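Local coordinates for protein D-glycero-D-manno-heptose 1-phosphate kinase (Bacteroides thetaiotaomicron, PDB 3K85) that probably transfers phosphate from ATP to a sugar substrate, as a kinase of the GHMP family named for D-glycero-D-manno-heptose 1-phosphate, at residues C43-T48 and K125-W130; G51-N56 and K97-T102; A60-S65 and G76-I81. All coordinates share one frame; numbering follows the deposited sequence.

Interaction 1 (C43-T48 and K125-W130); sequences CTIEET and KAFIEW
Ile-45 meets two aromatic rings with two different branches, a worked example of how one beta-branched residue can serve a helix surface from a strand. Its CG1 is anti to the carbonyl carbon (chi1 -65°) and its CG2 anti to the backbone N, which divides the two branches between the rings. The longer branch carries CD1 over the middle of the Phe-127 ring, 4.0 Å from its centroid and only 10° off the normal, so this is a nearly vertical CH-pi contact. The shorter branch sets CG2 over a face of the five-membered ring of Trp-130, 4.2 Å from that centroid but less squarely placed. Both aromatic side chains cross Ile-45 at about a right angle.

Here one face of a mixed sheet is covered by a helix, in the alpha/beta layering of the S5-like N-terminal domain of GHMP kinases. The short axes of 43-47 and 125-130 approach to 8.5 Å and cross at -35°. Nearer Cys-43, the small Ala-126 lets the helix come close: its CB lies 3.5 Å from Ile-45 CD1, tighter than an ordinary methyl contact, and 3.7 Å from Cys-43 SG. Strand 39-47 is held in the sheet by backbone bonds to Ser-6 and Val-4 along one edge and to Lys-100 and Thr-102 along the other, while Phe-127 also touches Val-84 and Tyr-85 of helix 79-91.

Interaction 2 (G51-N56 and K97-T102); sequences GRIEIN and KSFKIT
Ser-98 OG sits among backbone groups of Gly-51 and Arg-52, donating a hydrogen bond to Arg-52 O at 2.9 Å, in the carbonyl plane and on a lone pair. Gly-51 N approaches the same hydroxyl oxygen in a short but bent, weak bond. A serine thus ties together the starting ends of a parallel strand pair, 52-57 beside 99-105, within the mixed sheet of the S5-like domain. Phe-99 N also reaches Arg-52 O, though weakly.

Farther along, the regular parallel ladder takes over. Glu-54 lies opposite Lys-100 and uses both its backbone groups: its N donates to Phe-99 O at 3.0 Å, and its O receives Ile-101 N at 2.9 Å. The face bearing Ile-53, Ile-55, Phe-99 and Ile-101 is buried, with Ile-81 of helix 79-91 touching Ile-55 and Ile-101. With CG lodged between the backbone N and the carbonyl carbon (chi1 62°), the Phe-99 ring receives Ile-53 CG1 over one face in a CH-pi contact, 4.1 Å from the centroid, and Ile-53 CD1 meets Phe-99 CZ at 3.5 Å. On the other face Glu-54 and Lys-100 are neighbours of opposite charge, yet Glu-54 OE2 and Lys-100 NZ stay 4.2 Å apart, too far for an ion pair in contact. The Asn-56 amide turns to Tyr-58, whereas its backbone N donates an almost straight bond (171°) to Ile-101 O, 3.0 Å away.

Interaction 3 (A60-S65 and G76-I81); sequences AQCCKS and GEASLI
The entrance to helix 79-91 rests here against the returning strand of a beta hairpin, at a G1 beta bulge in which Gln-61 and Cys-62 both face Ala-57. Ala-60, Cys-62 and Lys-64 direct their side chains at the incoming segment, and the contacts change along 60-65, from a water bridge with methyl packing, through sulfur packing, to an ion pair.

At the turn, one water joins the two backbones. It donates to Ala-60 O at 2.7 Å and accepts from Ala-78 N, also at 2.7 Å, so that both polar groups are satisfied although Ala-60 O and Ala-78 N do not bond to each other directly. Beside this bridge Ala-60 CB packs on Ala-78 CA at 4.0 Å. Ala-78 holds the N-cap position of the helix; as an alanine it has no side-chain oxygen with which to cap, and its methyl group instead serves the packing. Cys-62 has SG anti to its backbone N (chi1 166°), which carries the sulfur towards the helix start, 4.2 Å from Ala-78 CB.

At the other end, Lys-64 and Glu-77 cross at about a right angle. The lysine chain is extended as far as CE and bends only at its last torsion (chi4 56°), leaving Lys-64 CE nearest Glu-77 OE1 (3.0 Å), while Lys-64 NZ makes a long salt bridge to Glu-77 OE1 at 3.4 Å and stands 3.6 Å from OE2 of that residue. The backbone O of Glu-77 is engaged separately, by Lys-82 NZ. Ala-78 and Ile-81 also touch Ile-55 of strand 52-57, while Leu-80 reaches helix 115-131. Such a hairpin followed by a helix that folds back over the sheet belongs to the S5-like alpha/beta architecture of the GHMP kinase N-terminal domain.

In the fold
Three segments, 43-48, 51-56 and 60-65, come first along the chain, and their partners return in reverse order, so the loops nest without crossing. The shortest is closed by interaction 3, where 76-81 meets the hairpin strand 62-67. Interaction 2 closes the next, as 97-102 inserts between strands 39-47 and 52-57. Interaction 1 closes the widest when helix 115-131 returns to strand 39-47. The sheet connects all three: Ile-55 N bonds to Lys-64 O between interactions 2 and 3, and Lys-100 N to Glu-46 O between interactions 2 and 1. Together they join four adjacent strands to helices 79-91 and 115-131.

Interaction 1 (C43-T48 and K125-W130)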
ATOM      1  N   CYS A  43      -2.604  18.377 -19.737  1.00 21.63           N
ATOM      2  CA  CYS A  43      -2.437  19.807 -19.748  1.00 23.28           C
ATOM      3  C   CYS A  43      -1.002  20.115 -20.101  1.00 24.62           C
ATOM      4  O   CYS A  43      -0.086  19.434 -19.646  1.00 25.28           O
ATOM      5  CB  CYS A  43      -2.776  20.393 -18.368  1.00 22.62           C
ATOM      6  SG  CYS A  43      -2.263  22.126 -18.142  1.00 27.52           S
ATOM      7  N   THR A  44      -0.797  21.101 -20.961  1.00 26.87           N
ATOM      8  CA  THR A  44       0.560  21.500 -21.270  1.00 30.91           C
ATOM      9  C   THR A  44       0.591  23.003 -21.134  1.00 32.02           C
ATOM     10  O   THR A  44      -0.355  23.695 -21.520  1.00 32.01           O
ATOM     11  CB  THR A  44       1.025  21.060 -22.676  1.00 32.11           C
ATOM     12  OG1 THR A  44       1.719  22.146 -23.301  1.00 33.55           O
ATOM     13  CG2 THR A  44      -0.143  20.610 -23.522  1.00 36.33           C
ATOM     14  N   ILE A  45       1.657  23.495 -20.519  1.00 34.21           N
ATOM     15  CA  ILE A  45       1.823  24.917 -20.303  1.00 37.17           C
ATOM     16  C   ILE A  45       3.186  25.343 -20.833  1.00 39.38           C
ATOM     17  O   ILE A  45       4.213  24.756 -20.502  1.00 37.82           O
ATOM     18  CB  ILE A  45       1.709  25.269 -18.790  1.00 36.50           C
ATOM     19  CG1 ILE A  45       0.296  24.968 -18.296  1.00 36.71           C
ATOM     20  CG2 ILE A  45       2.029  26.745 -18.559  1.00 37.16           C
ATOM     21  CD1 ILE A  45       0.077  25.284 -16.826  1.00 38.10           C
ATOM     22  N   GLU A  46       3.181  26.356 -21.683  1.00 42.76           N
ATOM     23  CA  GLU A  46       4.417  26.863 -22.245  1.00 47.69           C
ATOM     24  C   GLU A  46       4.481  28.360 -22.005  1.00 48.70           C
ATOM     25  O   GLU A  46       3.566  29.099 -22.376  1.00 48.45           O
ATOM     26  CB  GLU A  46       4.496  26.533 -23.743  1.00 50.04           C
ATOM     27  CG  GLU A  46       3.204  26.740 -24.514  1.00 55.27           C
ATOM     28  CD  GLU A  46       3.275  26.192 -25.939  1.00 59.52           C
ATOM     29  OE1 GLU A  46       4.163  26.637 -26.709  1.00 61.29           O
ATOM     30  OE2 GLU A  46       2.441  25.319 -26.285  1.00 59.39           O
ATOM     31  N   GLU A  47       5.552  28.802 -21.359  1.00 51.46           N
ATOM     32  CA  GLU A  47       5.707  30.217 -21.070  1.00 56.55           C
ATOM     33  C   GLU A  47       5.977  31.016 -22.338  1.00 58.09           C
ATOM     34  O   GLU A  47       6.571  30.515 -23.294  1.00 57.61           O
ATOM     35  CB  GLU A  47       6.843  30.460 -20.076  1.00 58.45           C
ATOM     36  CG  GLU A  47       6.952  31.928 -19.687  1.00 64.09           C
ATOM     37  CD  GLU A  47       8.292  32.296 -19.088  1.00 66.88           C
ATOM     38  OE1 GLU A  47       8.560  31.901 -17.931  1.00 66.94           O
ATOM     39  OE2 GLU A  47       9.078  32.985 -19.783  1.00 68.85           O
ATOM     40  N   THR A  48       5.531  32.266 -22.334  1.00 59.99           N
ATOM     41  CA  THR A  48       5.719  33.151 -23.470  1.00 62.07           C
ATOM     42  C   THR A  48       5.966  34.572 -22.986  1.00 63.51           C
ATOM     43  O   THR A  48       5.602  34.926 -21.861  1.00 64.56           O
ATOM     44  CB  THR A  48       4.484  33.156 -24.391  1.00 61.66           C
ATOM     45  OG1 THR A  48       4.698  34.085 -25.458  1.00 64.58           O
ATOM     46  CG2 THR A  48       3.237  33.566 -23.625  1.00 60.73           C
ATOM     47  N   LYS A 125      -0.728  20.345 -11.179  1.00 24.91           N
ATOM     48  CA  LYS A 125       0.533  19.680 -11.432  1.00 24.69           C
ATOM     49  C   LYS A 125       1.344  20.413 -12.491  1.00 24.30           C
ATOM     50  O   LYS A 125       2.570  20.536 -12.364  1.00 24.53           O
ATOM     51  CB  LYS A 125       0.299  18.226 -11.842  1.00 28.38           C
ATOM     52  CG  LYS A 125       0.641  17.224 -10.747  1.00 35.35           C
ATOM     53  CD  LYS A 125       2.111  17.367 -10.343  1.00 40.86           C
ATOM     54  CE  LYS A 125       2.559  16.250  -9.422  1.00 44.14           C
ATOM     55  NZ  LYS A 125       1.618  16.096  -8.282  1.00 49.62           N
ATOM     56  N   ALA A 126       0.682  20.916 -13.531  1.00 22.16           N
ATOM     57  CA  ALA A 126       1.423  21.634 -14.563  1.00 22.94           C
ATOM     58  C   ALA A 126       2.037  22.876 -13.932  1.00 23.55           C
ATOM     59  O   ALA A 126       3.215  23.150 -14.135  1.00 22.13           O
ATOM     60  CB  ALA A 126       0.510  22.022 -15.714  1.00 24.30           C
ATOM     61  N   PHE A 127       1.246  23.618 -13.154  1.00 24.19           N
ATOM     62  CA  PHE A 127       1.764  24.818 -12.492  1.00 25.77           C
ATOM     63  C   PHE A 127       2.896  24.479 -11.520  1.00 25.59           C
ATOM     64  O   PHE A 127       3.931  25.159 -11.507  1.00 26.44           O
ATOM     65  CB  PHE A 127       0.641  25.578 -11.761  1.00 25.48           C
ATOM     66  CG  PHE A 127      -0.151  26.500 -12.660  1.00 29.00           C
ATOM     67  CD1 PHE A 127       0.390  27.709 -13.093  1.00 29.35           C
ATOM     68  CD2 PHE A 127      -1.424  26.145 -13.103  1.00 30.10           C
ATOM     69  CE1 PHE A 127      -0.328  28.549 -13.953  1.00 29.81           C
ATOM     70  CE2 PHE A 127      -2.143  26.971 -13.961  1.00 29.49           C
ATOM     71  CZ  PHE A 127      -1.592  28.177 -14.385  1.00 28.49           C
ATOM     72  N   ILE A 128       2.715  23.426 -10.724  1.00 22.85           N
ATOM     73  CA  ILE A 128       3.752  23.021  -9.771  1.00 23.52           C
ATOM     74  C   ILE A 128       5.058  22.721 -10.512  1.00 24.92           C
ATOM     75  O   ILE A 128       6.129  23.204 -10.132  1.00 25.08           O
ATOM     76  CB  ILE A 128       3.323  21.766  -8.982  1.00 24.53           C
ATOM     77  CG1 ILE A 128       2.069  22.079  -8.161  1.00 21.59           C
ATOM     78  CG2 ILE A 128       4.479  21.279  -8.110  1.00 22.14           C
ATOM     79  CD1 ILE A 128       1.419  20.866  -7.513  1.00 23.56           C
ATOM     80  N   GLU A 129       4.964  21.921 -11.571  1.00 24.58           N
ATOM     81  CA  GLU A 129       6.127  21.573 -12.391  1.00 27.53           C
ATOM     82  C   GLU A 129       6.717  22.859 -12.983  1.00 27.58           C
ATOM     83  O   GLU A 129       7.924  23.104 -12.939  1.00 28.36           O
ATOM     84  CB  GLU A 129       5.680  20.644 -13.524  1.00 28.82           C
ATOM     85  CG  GLU A 129       6.797  20.075 -14.365  1.00 31.96           C
ATOM     86  CD  GLU A 129       7.774  19.258 -13.549  1.00 33.55           C
ATOM     87  OE1 GLU A 129       7.318  18.457 -12.701  1.00 34.68           O
ATOM     88  OE2 GLU A 129       8.998  19.414 -13.766  1.00 36.15           O
ATOM     89  N   TRP A 130       5.828  23.669 -13.539  1.00 28.19           N
ATOM     90  CA  TRP A 130       6.146  24.956 -14.155  1.00 30.02           C
ATOM     91  C   TRP A 130       6.898  25.889 -13.178  1.00 29.88           C
ATOM     92  O   TRP A 130       8.029  26.301 -13.439  1.00 27.87           O
ATOM     93  CB  TRP A 130       4.803  25.559 -14.623  1.00 30.66           C
ATOM     94  CG  TRP A 130       4.715  26.994 -15.119  1.00 35.17           C
ATOM     95  CD1 TRP A 130       3.572  27.769 -15.165  1.00 34.81           C
ATOM     96  CD2 TRP A 130       5.758  27.798 -15.669  1.00 35.03           C
ATOM     97  NE1 TRP A 130       3.847  28.996 -15.709  1.00 37.10           N
ATOM     98  CE2 TRP A 130       5.180  29.042 -16.028  1.00 37.95           C
ATOM     99  CE3 TRP A 130       7.122  27.595 -15.898  1.00 38.73           C
ATOM    100  CZ2 TRP A 130       5.927  30.075 -16.600  1.00 38.99           C
ATOM    101  CZ3 TRP A 130       7.867  28.624 -16.469  1.00 40.90           C
ATOM    102  CH2 TRP A 130       7.265  29.848 -16.811  1.00 42.15           C
TER

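Interaction 2 (G51-N56 and K97-T102)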
ATOM      1  N   GLY A  51       3.000  38.691 -23.354  1.00 58.83           N
ATOM      2  CA  GLY A  51       2.204  39.513 -22.464  1.00 56.28           C
ATOM      3  C   GLY A  51       0.747  39.101 -22.521  1.00 56.04           C
ATOM      4  O   GLY A  51      -0.139  39.830 -22.078  1.00 55.10           O
ATOM      5  N   ARG A  52       0.491  37.921 -23.071  1.00 55.55           N
ATOM      6  CA  ARG A  52      -0.876  37.425 -23.182  1.00 55.49           C
ATOM      7  C   ARG A  52      -1.019  36.082 -22.457  1.00 53.92           C
ATOM      8  O   ARG A  52      -0.036  35.487 -22.016  1.00 52.14           O
ATOM      9  CB  ARG A  52      -1.247  37.264 -24.665  1.00 58.14           C
ATOM     10  CG  ARG A  52      -2.666  37.695 -25.043  1.00 62.30           C
ATOM     11  CD  ARG A  52      -2.927  39.161 -24.681  1.00 66.32           C
ATOM     12  NE  ARG A  52      -3.717  39.886 -25.681  1.00 68.22           N
ATOM     13  CZ  ARG A  52      -4.952  39.565 -26.065  1.00 69.53           C
ATOM     14  NH1 ARG A  52      -5.575  38.517 -25.541  1.00 68.61           N
ATOM     15  NH2 ARG A  52      -5.567  40.298 -26.982  1.00 70.98           N
ATOM     16  N   ILE A  53      -2.255  35.623 -22.317  1.00 52.32           N
ATOM     17  CA  ILE A  53      -2.528  34.345 -21.684  1.00 50.86           C
ATOM     18  C   ILE A  53      -3.581  33.673 -22.543  1.00 49.26           C
ATOM     19  O   ILE A  53      -4.757  34.031 -22.517  1.00 47.24           O
ATOM     20  CB  ILE A  53      -3.045  34.508 -20.248  1.00 52.06           C
ATOM     21  CG1 ILE A  53      -3.655  33.188 -19.772  1.00 52.54           C
ATOM     22  CG2 ILE A  53      -4.044  35.644 -20.178  1.00 55.47           C
ATOM     23  CD1 ILE A  53      -4.237  33.249 -18.382  1.00 56.08           C
ATOM     24  N   GLU A  54      -3.132  32.693 -23.313  1.00 48.52           N
ATOM     25  CA  GLU A  54      -3.990  31.969 -24.231  1.00 48.06           C
ATOM     26  C   GLU A  54      -4.504  30.655 -23.664  1.00 46.56           C
ATOM     27  O   GLU A  54      -3.727  29.813 -23.218  1.00 47.33           O
ATOM     28  CB  GLU A  54      -3.217  31.720 -25.521  1.00 49.48           C
ATOM     29  CG  GLU A  54      -2.541  32.975 -26.046  1.00 52.30           C
ATOM     30  CD  GLU A  54      -1.701  32.719 -27.282  1.00 56.24           C
ATOM     31  OE1 GLU A  54      -2.263  32.226 -28.288  1.00 57.21           O
ATOM     32  OE2 GLU A  54      -0.483  33.014 -27.247  1.00 55.79           O
ATOM     33  N   ILE A  55      -5.820  30.485 -23.702  1.00 43.99           N
ATOM     34  CA  ILE A  55      -6.470  29.282 -23.199  1.00 40.80           C
ATOM     35  C   ILE A  55      -7.146  28.440 -24.293  1.00 41.69           C
ATOM     36  O   ILE A  55      -8.035  28.911 -25.002  1.00 42.66           O
ATOM     37  CB  ILE A  55      -7.512  29.656 -22.134  1.00 36.74           C
ATOM     38  CG1 ILE A  55      -6.789  30.199 -20.895  1.00 35.01           C
ATOM     39  CG2 ILE A  55      -8.388  28.460 -21.805  1.00 34.10           C
ATOM     40  CD1 ILE A  55      -7.713  30.768 -19.839  1.00 33.74           C
ATOM     41  N   ASN A  56      -6.711  27.192 -24.429  1.00 40.13           N
ATOM     42  CA  ASN A  56      -7.294  26.287 -25.408  1.00 39.26           C
ATOM     43  C   ASN A  56      -7.717  25.022 -24.656  1.00 39.93           C
ATOM     44  O   ASN A  56      -6.989  24.033 -24.621  1.00 40.50           O
ATOM     45  CB  ASN A  56      -6.275  25.971 -26.507  1.00 39.08           C
ATOM     46  CG  ASN A  56      -6.832  25.043 -27.567  1.00 39.92           C
ATOM     47  OD1 ASN A  56      -8.045  24.883 -27.687  1.00 39.11           O
ATOM     48  ND2 ASN A  56      -5.950  24.428 -28.347  1.00 38.82           N
ATOM     49  N   LYS A  97       1.453  36.508 -15.164  1.00 47.34           N
ATOM     50  CA  LYS A  97       2.118  35.543 -16.033  1.00 46.36           C
ATOM     51  C   LYS A  97       1.613  35.572 -17.477  1.00 44.67           C
ATOM     52  O   LYS A  97       0.440  35.856 -17.730  1.00 45.22           O
ATOM     53  CB  LYS A  97       1.956  34.128 -15.467  1.00 46.69           C
ATOM     54  CG  LYS A  97       3.257  33.496 -15.002  1.00 46.91           C
ATOM     55  CD  LYS A  97       3.696  34.006 -13.641  1.00 47.27           C
ATOM     56  CE  LYS A  97       5.087  33.480 -13.288  1.00 48.99           C
ATOM     57  NZ  LYS A  97       5.412  33.623 -11.838  1.00 48.13           N
ATOM     58  N   SER A  98       2.510  35.265 -18.413  1.00 41.98           N
ATOM     59  CA  SER A  98       2.188  35.225 -19.837  1.00 39.99           C
ATOM     60  C   SER A  98       2.483  33.801 -20.347  1.00 38.69           C
ATOM     61  O   SER A  98       3.630  33.353 -20.341  1.00 37.84           O
ATOM     62  CB  SER A  98       3.039  36.265 -20.582  1.00 41.15           C
ATOM     63  OG  SER A  98       2.698  36.348 -21.954  1.00 41.72           O
ATOM     64  N   PHE A  99       1.458  33.089 -20.800  1.00 37.40           N
ATOM     65  CA  PHE A  99       1.674  31.716 -21.242  1.00 37.03           C
ATOM     66  C   PHE A  99       0.546  31.166 -22.098  1.00 38.07           C
ATOM     67  O   PHE A  99      -0.532  31.751 -22.193  1.00 37.36           O
ATOM     68  CB  PHE A  99       1.814  30.817 -20.017  1.00 35.17           C
ATOM     69  CG  PHE A  99       0.584  30.803 -19.150  1.00 35.18           C
ATOM     70  CD1 PHE A  99      -0.426  29.879 -19.369  1.00 34.03           C
ATOM     71  CD2 PHE A  99       0.409  31.767 -18.152  1.00 35.85           C
ATOM     72  CE1 PHE A  99      -1.601  29.911 -18.611  1.00 36.80           C
ATOM     73  CE2 PHE A  99      -0.759  31.813 -17.388  1.00 35.18           C
ATOM     74  CZ  PHE A  99      -1.768  30.882 -17.616  1.00 36.81           C
ATOM     75  N   LYS A 100       0.808  30.011 -22.700  1.00 39.21           N
ATOM     76  CA  LYS A 100      -0.172  29.334 -23.526  1.00 39.51           C
ATOM     77  C   LYS A 100      -0.477  28.061 -22.746  1.00 38.30           C
ATOM     78  O   LYS A 100       0.441  27.409 -22.248  1.00 36.78           O
ATOM     79  CB  LYS A 100       0.439  29.007 -24.895  1.00 42.40           C
ATOM     80  CG  LYS A 100      -0.568  28.553 -25.948  1.00 47.55           C
ATOM     81  CD  LYS A 100       0.109  28.075 -27.251  1.00 51.33           C
ATOM     82  CE  LYS A 100       0.823  29.194 -28.029  1.00 53.95           C
ATOM     83  NZ  LYS A 100       2.079  29.689 -27.387  1.00 54.44           N
ATOM     84  N   ILE A 101      -1.755  27.721 -22.609  1.00 37.29           N
ATOM     85  CA  ILE A 101      -2.129  26.523 -21.872  1.00 37.31           C
ATOM     86  C   ILE A 101      -3.216  25.725 -22.586  1.00 37.80           C
ATOM     87  O   ILE A 101      -4.277  26.253 -22.917  1.00 37.30           O
ATOM     88  CB  ILE A 101      -2.584  26.877 -20.424  1.00 37.33           C
ATOM     89  CG1 ILE A 101      -2.947  25.599 -19.667  1.00 34.90           C
ATOM     90  CG2 ILE A 101      -3.749  27.851 -20.454  1.00 35.59           C
ATOM     91  CD1 ILE A 101      -3.404  25.832 -18.244  1.00 37.53           C
ATOM     92  N   THR A 102      -2.936  24.441 -22.820  1.00 37.32           N
ATOM     93  CA  THR A 102      -3.872  23.562 -23.516  1.00 36.07           C
ATOM     94  C   THR A 102      -4.472  22.526 -22.590  1.00 36.04           C
ATOM     95  O   THR A 102      -3.801  22.009 -21.708  1.00 39.39           O
ATOM     96  CB  THR A 102      -3.170  22.864 -24.666  1.00 35.46           C
ATOM     97  OG1 THR A 102      -2.645  23.862 -25.541  1.00 34.88           O
ATOM     98  CG2 THR A 102      -4.129  21.958 -25.421  1.00 30.49           C
TER

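Interaction 3 (A60-S65 and G76-I81)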
ATOM      1  N   ALA A  60     -13.382  22.434 -21.350  1.00 41.71           N
ATOM      2  CA  ALA A  60     -14.271  23.517 -20.947  1.00 44.14           C
ATOM      3  C   ALA A  60     -14.872  24.143 -22.203  1.00 44.90           C
ATOM      4  O   ALA A  60     -15.645  25.100 -22.128  1.00 44.85           O
ATOM      5  CB  ALA A  60     -13.500  24.562 -20.153  1.00 44.11           C
ATOM      6  N   GLN A  61     -14.506  23.588 -23.355  1.00 46.45           N
ATOM      7  CA  GLN A  61     -14.991  24.064 -24.644  1.00 48.70           C
ATOM      8  C   GLN A  61     -14.767  25.564 -24.785  1.00 49.23           C
ATOM      9  O   GLN A  61     -15.677  26.309 -25.144  1.00 51.17           O
ATOM     10  CB  GLN A  61     -16.479  23.726 -24.792  1.00 49.20           C
ATOM     11  CG  GLN A  61     -16.749  22.252 -25.074  1.00 51.48           C
ATOM     12  CD  GLN A  61     -18.177  21.848 -24.761  1.00 53.84           C
ATOM     13  OE1 GLN A  61     -18.626  20.762 -25.129  1.00 55.91           O
ATOM     14  NE2 GLN A  61     -18.897  22.720 -24.064  1.00 55.67           N
ATOM     15  N   CYS A  62     -13.544  25.994 -24.504  1.00 47.98           N
ATOM     16  CA  CYS A  62     -13.191  27.398 -24.583  1.00 47.69           C
ATOM     17  C   CYS A  62     -11.868  27.612 -25.283  1.00 47.75           C
ATOM     18  O   CYS A  62     -10.929  26.842 -25.103  1.00 47.29           O
ATOM     19  CB  CYS A  62     -13.102  28.000 -23.181  1.00 48.34           C
ATOM     20  SG  CYS A  62     -12.282  29.623 -23.134  1.00 51.16           S
ATOM     21  N   CYS A  63     -11.794  28.675 -26.075  1.00 49.38           N
ATOM     22  CA  CYS A  63     -10.574  29.012 -26.793  1.00 50.53           C
ATOM     23  C   CYS A  63     -10.475  30.522 -26.925  1.00 51.02           C
ATOM     24  O   CYS A  63     -10.828  31.084 -27.964  1.00 51.65           O
ATOM     25  CB  CYS A  63     -10.571  28.379 -28.180  1.00 50.15           C
ATOM     26  SG  CYS A  63      -9.032  28.674 -29.052  1.00 51.11           S
ATOM     27  N   LYS A  64      -9.988  31.167 -25.868  1.00 51.41           N
ATOM     28  CA  LYS A  64      -9.859  32.618 -25.839  1.00 51.78           C
ATOM     29  C   LYS A  64      -8.508  33.120 -25.365  1.00 51.77           C
ATOM     30  O   LYS A  64      -7.799  32.445 -24.624  1.00 53.21           O
ATOM     31  CB  LYS A  64     -10.944  33.222 -24.947  1.00 50.77           C
ATOM     32  CG  LYS A  64     -12.340  33.056 -25.489  1.00 52.17           C
ATOM     33  CD  LYS A  64     -13.376  33.640 -24.542  1.00 53.69           C
ATOM     34  CE  LYS A  64     -14.750  33.696 -25.198  1.00 53.61           C
ATOM     35  NZ  LYS A  64     -15.187  32.359 -25.701  1.00 54.83           N
ATOM     36  N   SER A  65      -8.170  34.323 -25.807  1.00 51.11           N
ATOM     37  CA  SER A  65      -6.927  34.971 -25.435  1.00 51.17           C
ATOM     38  C   SER A  65      -7.343  36.077 -24.464  1.00 52.24           C
ATOM     39  O   SER A  65      -8.415  36.659 -24.620  1.00 53.57           O
ATOM     40  CB  SER A  65      -6.266  35.559 -26.682  1.00 51.12           C
ATOM     41  OG  SER A  65      -4.977  36.069 -26.400  1.00 53.38           O
ATOM     42  N   GLY A  76     -17.179  32.192 -16.553  1.00 51.96           N
ATOM     43  CA  GLY A  76     -18.011  31.007 -16.605  1.00 49.88           C
ATOM     44  C   GLY A  76     -17.400  30.188 -17.722  1.00 48.97           C
ATOM     45  O   GLY A  76     -17.948  29.187 -18.182  1.00 48.70           O
ATOM     46  N   GLU A  77     -16.231  30.643 -18.152  1.00 47.93           N
ATOM     47  CA  GLU A  77     -15.490  29.995 -19.215  1.00 48.07           C
ATOM     48  C   GLU A  77     -14.084  29.665 -18.718  1.00 46.21           C
ATOM     49  O   GLU A  77     -13.360  30.542 -18.229  1.00 44.34           O
ATOM     50  CB  GLU A  77     -15.419  30.916 -20.429  1.00 49.18           C
ATOM     51  CG  GLU A  77     -16.777  31.413 -20.884  1.00 54.52           C
ATOM     52  CD  GLU A  77     -16.733  32.070 -22.253  1.00 57.62           C
ATOM     53  OE1 GLU A  77     -15.873  32.958 -22.466  1.00 57.75           O
ATOM     54  OE2 GLU A  77     -17.565  31.695 -23.111  1.00 59.39           O
ATOM     55  N   ALA A  78     -13.703  28.396 -18.853  1.00 44.25           N
ATOM     56  CA  ALA A  78     -12.394  27.938 -18.403  1.00 40.72           C
ATOM     57  C   ALA A  78     -12.249  28.303 -16.931  1.00 38.32           C
ATOM     58  O   ALA A  78     -11.222  28.822 -16.506  1.00 36.42           O
ATOM     59  CB  ALA A  78     -11.292  28.596 -19.226  1.00 39.70           C
ATOM     60  N   SER A  79     -13.298  28.037 -16.160  1.00 38.29           N
ATOM     61  CA  SER A  79     -13.289  28.340 -14.736  1.00 38.51           C
ATOM     62  C   SER A  79     -12.145  27.609 -14.032  1.00 38.50           C
ATOM     63  O   SER A  79     -11.356  28.221 -13.299  1.00 37.75           O
ATOM     64  CB  SER A  79     -14.626  27.937 -14.110  1.00 40.29           C
ATOM     65  OG  SER A  79     -15.699  28.697 -14.645  1.00 42.26           O
ATOM     66  N   LEU A  80     -12.056  26.300 -14.270  1.00 37.20           N
ATOM     67  CA  LEU A  80     -11.021  25.465 -13.672  1.00 34.17           C
ATOM     68  C   LEU A  80      -9.622  26.037 -13.851  1.00 34.80           C
ATOM     69  O   LEU A  80      -8.860  26.141 -12.889  1.00 35.89           O
ATOM     70  CB  LEU A  80     -11.097  24.063 -14.260  1.00 33.03           C
ATOM     71  CG  LEU A  80     -12.005  23.063 -13.541  1.00 30.87           C
ATOM     72  CD1 LEU A  80     -13.207  23.741 -12.955  1.00 30.61           C
ATOM     73  CD2 LEU A  80     -12.406  21.984 -14.517  1.00 29.21           C
ATOM     74  N   ILE A  81      -9.281  26.408 -15.078  1.00 33.95           N
ATOM     75  CA  ILE A  81      -7.971  26.983 -15.361  1.00 34.20           C
ATOM     76  C   ILE A  81      -7.815  28.321 -14.642  1.00 35.92           C
ATOM     77  O   ILE A  81      -6.780  28.608 -14.028  1.00 34.97           O
ATOM     78  CB  ILE A  81      -7.792  27.218 -16.865  1.00 32.66           C
ATOM     79  CG1 ILE A  81      -7.657  25.875 -17.582  1.00 35.51           C
ATOM     80  CG2 ILE A  81      -6.592  28.119 -17.123  1.00 32.61           C
ATOM     81  CD1 ILE A  81      -7.468  26.014 -19.075  1.00 32.39           C
TER
HETATM   82  O   HOH W   1     -15.568  27.004 -20.259  1.00 27.57           O